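Local structure of DCN1-like protein 3 (Homo sapiens, 4GBA) at residues A[60-63]-A[64-68]. The protein promotes cullin neddylation by helping transfer NEDD8 from N-terminally acetylated E2 enzymes to cullin–RBX complexes, which it engages through its DCUN1 domain. Sequence-based numbering, arbitrary orientation.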
# COMPACT_ATOMS: atom_id res chain seq x y z
N THR A 60 12.13 -6.41 -10.41
CA THR A 60 13.39 -6.94 -10.94
C THR A 60 13.15 -8.37 -11.44
O THR A 60 12.19 -9.03 -11.04
CB THR A 60 14.50 -6.99 -9.87
OG1 THR A 60 14.16 -7.94 -8.87
CG2 THR A 60 14.69 -5.61 -9.23
N ARG A 61 14.03 -8.84 -12.32
CA ARG A 61 13.96 -10.24 -12.75
C ARG A 61 13.73 -11.21 -11.59
O ARG A 61 12.87 -12.08 -11.68
CB ARG A 61 15.22 -10.62 -13.52
CG ARG A 61 15.29 -12.10 -13.83
CD ARG A 61 16.49 -12.44 -14.70
NE ARG A 61 16.25 -13.67 -15.45
CZ ARG A 61 15.84 -13.71 -16.72
NH1 ARG A 61 15.66 -12.59 -17.40
NH2 ARG A 61 15.64 -14.88 -17.30
N LYS A 62 14.49 -11.07 -10.50
CA LYS A 62 14.37 -11.97 -9.36
C LYS A 62 13.02 -11.90 -8.64
O LYS A 62 12.47 -12.92 -8.21
CB LYS A 62 15.49 -11.75 -8.35
CG LYS A 62 15.50 -12.81 -7.24
CD LYS A 62 16.51 -12.50 -6.15
CE LYS A 62 16.36 -13.49 -4.99
NZ LYS A 62 16.55 -14.90 -5.44
N GLU A 63 12.52 -10.68 -8.46
CA GLU A 63 11.21 -10.48 -7.83
C GLU A 63 10.12 -11.15 -8.66
O GLU A 63 9.26 -11.87 -8.14
CB GLU A 63 10.92 -8.98 -7.65
CG GLU A 63 11.79 -8.30 -6.59
CD GLU A 63 11.88 -6.77 -6.74
OE1 GLU A 63 11.28 -6.19 -7.68
OE2 GLU A 63 12.56 -6.14 -5.90
N PHE A 64 10.17 -10.92 -9.96
CA PHE A 64 9.17 -11.45 -10.86
C PHE A 64 9.21 -12.98 -10.85
O PHE A 64 8.18 -13.65 -10.67
CB PHE A 64 9.35 -10.87 -12.27
CG PHE A 64 8.20 -11.14 -13.18
CD1 PHE A 64 7.07 -10.34 -13.14
CD2 PHE A 64 8.23 -12.23 -14.05
CE1 PHE A 64 5.99 -10.60 -13.99
CE2 PHE A 64 7.16 -12.49 -14.89
CZ PHE A 64 6.03 -11.67 -14.86
N PHE A 65 10.39 -13.55 -11.04
CA PHE A 65 10.54 -15.00 -11.01
C PHE A 65 10.19 -15.63 -9.66
O PHE A 65 9.45 -16.61 -9.61
CB PHE A 65 11.95 -15.40 -11.46
CG PHE A 65 12.10 -15.49 -12.94
CD1 PHE A 65 12.21 -16.73 -13.57
CD2 PHE A 65 12.09 -14.34 -13.72
CE1 PHE A 65 12.34 -16.81 -14.95
CE2 PHE A 65 12.21 -14.42 -15.10
CZ PHE A 65 12.34 -15.65 -15.72
N ASP A 66 10.74 -15.08 -8.58
CA ASP A 66 10.44 -15.59 -7.24
C ASP A 66 8.97 -15.43 -6.90
O ASP A 66 8.40 -16.28 -6.22
CB ASP A 66 11.26 -14.86 -6.18
CG ASP A 66 12.68 -15.37 -6.05
OD1 ASP A 66 13.08 -16.27 -6.83
OD2 ASP A 66 13.40 -14.86 -5.17
N GLY A 67 8.37 -14.33 -7.35
CA GLY A 67 6.98 -14.04 -7.05
C GLY A 67 6.02 -14.90 -7.85
O GLY A 67 5.03 -15.42 -7.32
N CYS A 68 6.30 -15.07 -9.14
CA CYS A 68 5.52 -16.00 -9.96
C CYS A 68 5.61 -17.42 -9.42
O CYS A 68 4.59 -18.05 -9.19
CB CYS A 68 5.90 -15.91 -11.43
SG CYS A 68 5.30 -14.39 -12.20
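Arg61 and Phe65 pack one turn apart: the CE2-CZ side of the Phe65 ring lies over one face of the Arg61 guanidinium, toward its rim, the planes 23° apart, with Arg61 NH2 3.7 Å from Phe65 CZ. An anti CG (chi1 172°) and a chain extended from CG to NE carry the guanidinium along the helix to this ring, with Arg61 CG 3.9 Å from Phe65 CD2. Arginine suits the place because its charged end goes on to form a salt bridge with Glu9 of helix 7-13.

A second i to i+4 pair is ionic, its opposite charges suiting that spacing. Lys62 NZ bends back to Asp66 OD2 at 3.2 Å, a salt bridge with a weak hydrogen bond.

The backbone bonds begin with Phe64 N to Thr60 O at 3.0 Å, and Gly67 N closes on Glu63 O at 2.7 Å. Buried Phe64 meets Phe12 and Leu8 of helix 7-13, while Cys68 SG sits 3.8 Å above the Phe64 ring plane, toward its rim.

Reciprocal bonds start the helix: Thr60 OG1 accepts Glu63 N (3.2 Å), which lacks an earlier helical carbonyl, and the Glu63 carboxylate reaches back, Thr60 N meeting OE1 (2.9 Å) from above its plane. This capping box marks the N-terminus of helix 61-71, directly after strand 59-60 in the DCUN1 domain.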